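Long-range contacts in hypothetical protein (Staphylococcus aureus subsp. aureus, PDB 2IL5), which is of unknown function but belongs to the Activator of Hsp90 ATPase homolog 1-like family, whose Bet v 1-like fold often encloses a ligand-binding cavity: residues D87-M92 against E107-E112; T49-E54 against V66-N71; E12-E17 against S126-E131. One frame throughout, in Å; residues are numbered along the deposited sequence.

Interaction 1. Residues D87-M92 against E107-E112; sequences DEYVKM and EVEFFE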
# COMPACT_ATOMS: atom_id res chain seq x y z
N ASP A 87 -0.90 16.62 -2.21
CA ASP A 87 -1.92 16.58 -1.15
C ASP A 87 -3.22 15.96 -1.64
O ASP A 87 -4.25 16.06 -0.99
CB ASP A 87 -2.20 17.99 -0.54
CG ASP A 87 -0.98 18.62 0.05
OD1 ASP A 87 -0.03 17.90 0.41
OD2 ASP A 87 -0.97 19.87 0.18
N GLU A 88 -3.17 15.30 -2.79
CA GLU A 88 -4.40 14.93 -3.48
C GLU A 88 -4.46 13.47 -3.94
O GLU A 88 -5.49 12.80 -3.80
CB GLU A 88 -4.62 15.88 -4.67
CG GLU A 88 -5.93 15.69 -5.37
CD GLU A 88 -6.14 16.60 -6.58
OE1 GLU A 88 -5.51 17.70 -6.65
OE2 GLU A 88 -6.96 16.22 -7.45
N TYR A 89 -3.38 12.96 -4.50
CA TYR A 89 -3.52 11.70 -5.21
C TYR A 89 -2.21 11.04 -5.44
O TYR A 89 -1.29 11.65 -5.97
CB TYR A 89 -4.29 11.88 -6.53
CG TYR A 89 -4.61 10.62 -7.32
CD1 TYR A 89 -5.37 9.58 -6.78
CD2 TYR A 89 -4.21 10.50 -8.66
CE1 TYR A 89 -5.67 8.41 -7.53
CE2 TYR A 89 -4.52 9.37 -9.42
CZ TYR A 89 -5.24 8.34 -8.85
OH TYR A 89 -5.54 7.23 -9.63
N VAL A 90 -2.16 9.79 -5.02
CA VAL A 90 -1.07 8.90 -5.37
C VAL A 90 -1.63 7.65 -6.11
O VAL A 90 -2.53 6.97 -5.62
CB VAL A 90 -0.24 8.45 -4.10
CG1 VAL A 90 0.89 7.51 -4.51
CG2 VAL A 90 0.32 9.64 -3.35
N LYS A 91 -1.11 7.42 -7.32
CA LYS A 91 -1.23 6.14 -8.04
C LYS A 91 0.17 5.52 -8.14
O LYS A 91 1.12 6.14 -8.64
CB LYS A 91 -1.81 6.32 -9.43
CG LYS A 91 -2.07 5.03 -10.21
CD LYS A 91 -2.67 5.43 -11.61
CE LYS A 91 -2.85 4.28 -12.62
NZ LYS A 91 -3.26 2.99 -11.89
N MSE A 92 0.29 4.30 -7.61
CA MSE A 92 1.53 3.61 -7.61
C MSE A 92 1.30 2.12 -7.90
O MSE A 92 0.16 1.62 -7.81
CB MSE A 92 2.28 3.85 -6.28
CG MSE A 92 1.60 3.32 -5.05
SE MSE A 92 2.33 3.93 -3.40
CE MSE A 92 4.09 3.15 -3.61
N GLU A 107 -4.36 3.00 -5.80
CA GLU A 107 -4.81 4.38 -6.10
C GLU A 107 -5.41 4.93 -4.82
O GLU A 107 -6.32 4.34 -4.27
CB GLU A 107 -5.80 4.42 -7.24
CG GLU A 107 -5.19 3.89 -8.54
CD GLU A 107 -6.15 3.73 -9.68
OE1 GLU A 107 -7.37 3.84 -9.50
OE2 GLU A 107 -5.65 3.53 -10.83
N VAL A 108 -4.83 6.02 -4.32
CA VAL A 108 -5.24 6.56 -3.05
C VAL A 108 -5.48 8.08 -3.18
O VAL A 108 -4.61 8.83 -3.60
CB VAL A 108 -4.27 6.16 -1.86
CG1 VAL A 108 -2.88 6.71 -2.09
CG2 VAL A 108 -4.84 6.64 -0.49
N GLU A 109 -6.70 8.50 -2.84
CA GLU A 109 -7.07 9.89 -2.90
C GLU A 109 -7.29 10.50 -1.50
O GLU A 109 -7.85 9.86 -0.62
CB GLU A 109 -8.30 10.07 -3.79
CG GLU A 109 -8.23 11.37 -4.58
CD GLU A 109 -9.36 11.57 -5.57
OE1 GLU A 109 -10.17 10.64 -5.81
OE2 GLU A 109 -9.40 12.68 -6.14
N PHE A 110 -6.83 11.75 -1.34
CA PHE A 110 -6.91 12.52 -0.08
C PHE A 110 -7.85 13.73 -0.25
O PHE A 110 -7.63 14.57 -1.11
CB PHE A 110 -5.50 12.97 0.34
CG PHE A 110 -4.48 11.88 0.27
CD1 PHE A 110 -3.65 11.74 -0.85
CD2 PHE A 110 -4.37 10.94 1.29
CE1 PHE A 110 -2.73 10.68 -0.95
CE2 PHE A 110 -3.45 9.89 1.21
CZ PHE A 110 -2.63 9.77 0.09
N PHE A 111 -8.92 13.80 0.54
CA PHE A 111 -9.84 14.94 0.52
C PHE A 111 -9.82 15.66 1.85
O PHE A 111 -9.80 15.02 2.91
CB PHE A 111 -11.28 14.50 0.24
CG PHE A 111 -11.48 13.90 -1.12
CD1 PHE A 111 -11.22 12.54 -1.35
CD2 PHE A 111 -11.95 14.69 -2.17
CE1 PHE A 111 -11.40 11.99 -2.61
CE2 PHE A 111 -12.16 14.13 -3.45
CZ PHE A 111 -11.89 12.77 -3.66
N GLU A 112 -9.82 16.99 1.81
CA GLU A 112 -9.96 17.80 3.03
C GLU A 112 -11.41 17.75 3.50
O GLU A 112 -12.33 17.93 2.70
CB GLU A 112 -9.56 19.24 2.76
CG GLU A 112 -8.85 19.94 3.91
CD GLU A 112 -8.01 21.12 3.43
OE1 GLU A 112 -7.91 21.29 2.18
OE2 GLU A 112 -7.48 21.88 4.30
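Val90 and Val108 trade two backbone hydrogen bonds within an antiparallel beta hairpin, strands 89-94 and 104-112, in the curved sheet of this Bet v 1-like fold. Val108 N reaches Val90 O at 2.8 Å, Val90 N reaches Val108 O at 3.0 Å, and both are close to straight. A third bond runs from Phe110 N to Glu88 O, again at 3.0 Å, but here the donor stands above the carbonyl plane. On its other side, toward strand 74-85, Glu88 and Tyr89 form a classic beta bulge, both facing Val85. The CA-H groups of Tyr89 and Glu107 add weaker contacts to Val108 O and Val90 O. The outward backbone groups are used too: Lys91 bonds to strand 74-85, while Glu107 and Glu109 bond to strand 118-128.

Side chains divide by face. On the buried one, Val90 CB meets Val108 CG1 at 3.7 Å, and Val90 CG2 comes to the edge of the Phe110 ring, 4.0 Å from its CE1; Trp33 packs edge-to-face on the same ring, and Tyr30 of helix 26-32 touches Val90. The other face carries Tyr89, Lys91, Glu107 and Glu109. Tyr89 runs alongside Glu107, its ring turned 64° from the carboxylate, with OH 3.5 Å from Glu107 CG. With chi1 at -175°, Lys91 swings its CG away from its own backbone N, lies beside Glu107 and bends only at its last torsion, which delivers NZ to the anti lone pair of Glu107 OE2, a salt bridge of 2.7 Å.

Interaction 2. Residues T49-E54 against V66-N71; sequences TNKEIE and VDQQRN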
# COMPACT_ATOMS: atom_id res chain seq x y z
N THR A 49 12.36 -3.37 11.32
CA THR A 49 12.60 -4.46 10.37
C THR A 49 13.16 -3.98 9.02
O THR A 49 13.66 -4.78 8.23
CB THR A 49 11.35 -5.31 10.17
OG1 THR A 49 10.27 -4.49 9.70
CG2 THR A 49 10.98 -6.00 11.52
N ASN A 50 13.09 -2.67 8.75
CA ASN A 50 13.60 -2.18 7.48
C ASN A 50 15.11 -2.38 7.30
O ASN A 50 15.91 -2.01 8.18
CB ASN A 50 13.23 -0.72 7.24
CG ASN A 50 13.46 -0.30 5.81
OD1 ASN A 50 14.25 0.61 5.56
ND2 ASN A 50 12.79 -0.97 4.84
N LYS A 51 15.46 -2.97 6.15
CA LYS A 51 16.84 -3.25 5.78
C LYS A 51 17.36 -2.19 4.83
O LYS A 51 18.41 -1.59 5.06
CB LYS A 51 16.91 -4.59 5.05
CG LYS A 51 17.01 -5.78 5.89
CD LYS A 51 17.61 -6.90 5.07
CE LYS A 51 19.14 -6.82 5.03
NZ LYS A 51 19.81 -6.99 6.38
N GLU A 52 16.64 -2.01 3.72
CA GLU A 52 16.89 -0.92 2.78
C GLU A 52 15.56 -0.31 2.39
O GLU A 52 14.56 -1.01 2.23
CB GLU A 52 17.54 -1.40 1.48
CG GLU A 52 18.81 -2.22 1.56
CD GLU A 52 19.22 -2.76 0.18
OE1 GLU A 52 18.91 -2.11 -0.85
OE2 GLU A 52 19.85 -3.84 0.14
N ILE A 53 15.59 1.00 2.20
CA ILE A 53 14.57 1.71 1.43
C ILE A 53 15.21 2.76 0.50
O ILE A 53 15.95 3.64 0.95
CB ILE A 53 13.47 2.33 2.35
CG1 ILE A 53 12.44 3.11 1.51
CG2 ILE A 53 14.13 3.17 3.47
CD1 ILE A 53 11.18 3.47 2.21
N GLU A 54 14.88 2.67 -0.79
CA GLU A 54 15.15 3.70 -1.78
C GLU A 54 13.79 4.09 -2.33
O GLU A 54 12.97 3.23 -2.62
CB GLU A 54 16.00 3.15 -2.94
CG GLU A 54 17.46 2.84 -2.59
CD GLU A 54 18.08 1.77 -3.51
OE1 GLU A 54 18.61 0.77 -2.98
OE2 GLU A 54 18.03 1.91 -4.76
N VAL A 66 13.33 -3.28 1.19
CA VAL A 66 13.81 -4.58 1.67
C VAL A 66 13.49 -4.70 3.18
O VAL A 66 13.94 -3.90 3.99
CB VAL A 66 15.31 -4.74 1.40
CG1 VAL A 66 15.78 -6.11 1.75
CG2 VAL A 66 15.62 -4.43 -0.07
N ASP A 67 12.66 -5.67 3.53
CA ASP A 67 12.14 -5.81 4.88
C ASP A 67 12.60 -7.15 5.45
O ASP A 67 12.42 -8.20 4.81
CB ASP A 67 10.61 -5.73 4.89
CG ASP A 67 10.04 -5.61 6.30
OD1 ASP A 67 10.40 -4.65 7.02
OD2 ASP A 67 9.23 -6.46 6.70
N GLN A 68 13.20 -7.07 6.65
CA GLN A 68 13.64 -8.23 7.42
C GLN A 68 12.49 -9.06 8.00
O GLN A 68 11.71 -8.59 8.81
CB GLN A 68 14.57 -7.76 8.54
CG GLN A 68 15.35 -8.88 9.26
CD GLN A 68 16.30 -9.59 8.34
OE1 GLN A 68 16.05 -10.72 7.92
NE2 GLN A 68 17.40 -8.92 8.01
N GLN A 69 12.42 -10.32 7.58
CA GLN A 69 11.52 -11.30 8.17
C GLN A 69 12.31 -12.28 9.02
O GLN A 69 13.52 -12.13 9.16
CB GLN A 69 10.80 -12.07 7.04
CG GLN A 69 10.04 -11.16 6.07
CD GLN A 69 8.70 -10.74 6.64
OE1 GLN A 69 8.60 -9.75 7.38
NE2 GLN A 69 7.65 -11.50 6.30
N ARG A 70 11.64 -13.28 9.58
CA ARG A 70 12.27 -14.23 10.48
C ARG A 70 13.33 -15.13 9.80
O ARG A 70 13.36 -15.23 8.57
CB ARG A 70 11.20 -15.07 11.23
CG ARG A 70 10.33 -14.24 12.15
CD ARG A 70 9.52 -15.11 13.06
NE ARG A 70 10.34 -15.69 14.11
CZ ARG A 70 10.61 -15.12 15.28
NH1 ARG A 70 11.36 -15.75 16.16
NH2 ARG A 70 10.14 -13.91 15.58
N ASN A 71 14.19 -15.74 10.61
CA ASN A 71 15.23 -16.66 10.14
C ASN A 71 16.08 -16.16 8.93
O ASN A 71 16.40 -16.94 8.02
CB ASN A 71 14.65 -18.05 9.84
CG ASN A 71 14.15 -18.75 11.09
OD1 ASN A 71 14.94 -19.33 11.86
ND2 ASN A 71 12.83 -18.77 11.27
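Strands 50-54 and 66-68 run antiparallel, 176° between their directions, and a classic beta bulge interrupts their ladder: Lys51 and Glu52 both face Val66, shifting the register by one residue. Val66 O therefore takes Lys51 N at 2.8 Å and, more weakly, Glu52 N at 3.3 Å. The return bond from Val66 N to Glu52 O is 2.8 Å long and almost straight, and Gln68 N closes the other end on Thr49 O.

The side chain of Asn50 spans the bulge. Its ND2 donates to Glu52 O at 3.2 Å from well above the carbonyl plane, so that oxygen is gripped twice, by this amide and by Val66 N; ND2 also bonds to Thr45 OG1. Thr49 and Asp67 meet through a shorter bond: OG1 donates to Asp67 OD1 at 2.7 Å, on the syn side and slightly out of the carboxylate plane. With chi1 at 58° the hydroxyl turns toward Asp67; Ser46 OG is hydrogen-bonded to it too. On the opposite face the two methyls of Val66 each meet one bulge residue, CG1 against Lys51 CB at 3.8 Å and CG2 against Glu52 CB at 3.9 Å. Glu52 continues to a salt bridge with Arg64.

Thr45 OG1 also bonds to Asp67 OD1, so this oxygen of the buried Asp67 has two hydroxyl partners, which probably stabilise its charge and tie the loop before strand 50-55 to the hairpin.

Interaction 3. Residues E12-E17 against S126-E131; sequences EHVEVE and SLVEKE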
# COMPACT_ATOMS: atom_id res chain seq x y z
N GLU A 12 -8.29 -13.62 -12.22
CA GLU A 12 -9.20 -12.50 -11.95
C GLU A 12 -8.60 -11.67 -10.85
O GLU A 12 -7.73 -12.14 -10.12
CB GLU A 12 -10.59 -12.98 -11.50
CG GLU A 12 -11.32 -13.81 -12.52
CD GLU A 12 -12.43 -14.66 -11.90
OE1 GLU A 12 -12.85 -14.40 -10.75
OE2 GLU A 12 -12.89 -15.60 -12.57
N HIS A 13 -9.10 -10.43 -10.74
CA HIS A 13 -8.62 -9.45 -9.80
C HIS A 13 -9.39 -9.53 -8.50
O HIS A 13 -10.58 -9.77 -8.49
CB HIS A 13 -8.80 -8.05 -10.38
CG HIS A 13 -7.95 -7.76 -11.59
ND1 HIS A 13 -6.62 -7.43 -11.50
CD2 HIS A 13 -8.27 -7.70 -12.90
CE1 HIS A 13 -6.14 -7.21 -12.71
NE2 HIS A 13 -7.12 -7.36 -13.58
N VAL A 14 -8.71 -9.32 -7.38
CA VAL A 14 -9.43 -8.84 -6.23
C VAL A 14 -9.19 -7.33 -6.08
O VAL A 14 -8.12 -6.81 -6.42
CB VAL A 14 -9.21 -9.65 -4.92
CG1 VAL A 14 -9.41 -11.16 -5.18
CG2 VAL A 14 -7.89 -9.40 -4.35
N GLU A 15 -10.22 -6.66 -5.55
CA GLU A 15 -10.19 -5.27 -5.29
C GLU A 15 -10.48 -4.97 -3.83
O GLU A 15 -11.45 -5.46 -3.27
CB GLU A 15 -11.18 -4.55 -6.22
CG GLU A 15 -10.79 -4.73 -7.66
CD GLU A 15 -11.78 -4.19 -8.64
OE1 GLU A 15 -12.86 -4.76 -8.78
OE2 GLU A 15 -11.47 -3.17 -9.29
N VAL A 16 -9.65 -4.11 -3.26
CA VAL A 16 -9.79 -3.68 -1.89
C VAL A 16 -10.11 -2.18 -1.88
O VAL A 16 -9.46 -1.40 -2.55
CB VAL A 16 -8.51 -4.09 -1.04
CG1 VAL A 16 -8.48 -3.41 0.31
CG2 VAL A 16 -8.45 -5.65 -0.87
N GLU A 17 -11.15 -1.81 -1.15
CA GLU A 17 -11.57 -0.43 -1.06
C GLU A 17 -11.62 -0.09 0.40
O GLU A 17 -12.36 -0.70 1.15
CB GLU A 17 -12.94 -0.23 -1.71
CG GLU A 17 -12.90 -0.37 -3.24
CD GLU A 17 -14.26 -0.23 -3.85
OE1 GLU A 17 -15.09 -1.14 -3.64
OE2 GLU A 17 -14.50 0.79 -4.54
N SER A 126 -5.38 -6.47 -7.31
CA SER A 126 -4.36 -7.50 -7.42
C SER A 126 -4.87 -8.73 -8.15
O SER A 126 -5.97 -9.18 -7.88
CB SER A 126 -3.89 -7.96 -6.04
OG SER A 126 -2.85 -8.91 -6.18
N LEU A 127 -4.08 -9.27 -9.05
CA LEU A 127 -4.47 -10.45 -9.85
C LEU A 127 -4.25 -11.69 -9.06
O LEU A 127 -3.15 -11.89 -8.56
CB LEU A 127 -3.60 -10.57 -11.10
CG LEU A 127 -4.24 -10.12 -12.37
CD1 LEU A 127 -3.21 -10.29 -13.45
CD2 LEU A 127 -5.48 -10.98 -12.69
N VAL A 128 -5.28 -12.51 -8.90
CA VAL A 128 -5.07 -13.80 -8.20
C VAL A 128 -4.94 -15.03 -9.16
O VAL A 128 -5.68 -15.22 -10.10
CB VAL A 128 -5.87 -13.95 -6.82
CG1 VAL A 128 -6.93 -12.89 -6.65
CG2 VAL A 128 -6.36 -15.42 -6.49
N GLU A 129 -3.89 -15.78 -8.95
CA GLU A 129 -3.59 -16.86 -9.86
C GLU A 129 -4.55 -18.02 -9.62
O GLU A 129 -4.81 -18.43 -8.47
CB GLU A 129 -2.14 -17.29 -9.73
CG GLU A 129 -1.50 -17.61 -11.05
CD GLU A 129 -0.82 -16.40 -11.70
OE1 GLU A 129 -1.41 -15.28 -11.66
OE2 GLU A 129 0.30 -16.57 -12.27
N LYS A 130 -5.08 -18.53 -10.73
CA LYS A 130 -5.94 -19.68 -10.66
C LYS A 130 -5.06 -20.92 -10.69
O LYS A 130 -4.10 -21.00 -11.43
CB LYS A 130 -6.98 -19.66 -11.78
CG LYS A 130 -8.17 -20.59 -11.49
CD LYS A 130 -9.14 -20.54 -12.64
CE LYS A 130 -10.40 -21.15 -12.22
NZ LYS A 130 -11.19 -21.26 -13.45
N GLU A 131 -5.32 -21.84 -9.77
CA GLU A 131 -4.53 -23.05 -9.72
C GLU A 131 -5.06 -24.14 -10.65
O GLU A 131 -6.23 -24.16 -10.99
CB GLU A 131 -4.40 -23.48 -8.25
CG GLU A 131 -3.69 -22.37 -7.40
CD GLU A 131 -3.57 -22.68 -5.91
OE1 GLU A 131 -3.54 -21.71 -5.11
OE2 GLU A 131 -3.50 -23.88 -5.53
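His13 lays one face of its imidazole against Leu127, whose CD2 stands over the ring centre in a CH-pi contact, 3.9 Å from the centroid and only 13° off the normal. Leu127 CG is close as well, 3.5 Å from His13 CE1, so the branch point and one methyl share the ring. The same CD2 lies 3.6 Å from Glu12 O. Chi1 of -66° keeps the imidazole beside the backbone N of His13, with its face to Leu127.

Beneath this pair the backbones form a short antiparallel ladder. Val14 N donates to Ser126 O at 2.8 Å and Ser126 N returns to Val14 O at 2.9 Å. The next link is Val128 N to Glu12 O, 2.8 Å, beyond the non-hydrogen-bonded pair His13-Leu127. The short segments run 135° apart, so they diverge past the ladder.

On the other face Val14 and Val128 cross nearly at right angles, their CG1 methyls modelled 3.4 Å apart, a closeness that is doubtful because Val128 chi1 is nearly eclipsed. The carboxylate of Glu12 forms a salt bridge with Lys143.

As in Bet v 1-like folds, the first strand, 12-22, outermost in the sheet, pairs with the last, 118-128, and the long C-terminal helix 136-166 packs across the sheet: Tyr146 touches Val14 and bonds to Ser126 OG, while Tyr139 OH bonds to Val128 O and Glu12 N.

In the fold
All three contacts are antiparallel pairings in one seven-stranded sheet. Interactions 2 and 3 involve its outermost strands, 50-55 and 12-22; interaction 1 joins two inner strands and lies nearest the chain's centre. Strand 104-112 of interaction 1 neighbours strand 118-128 of interaction 3. Interactions 1 and 2 are local hairpins in series along the chain, both nested inside the loop closed by interaction 3, which joins the first strand to the last. Each is partly buried, but the chemistry differs: valines and an aromatic ring opposite a partly exposed salt bridge in interaction 1, hydroxyl, amide and carboxylate bonds round a bulge in interaction 2, and valine methyls under the long helix opposite a leucine-imidazole contact in interaction 3.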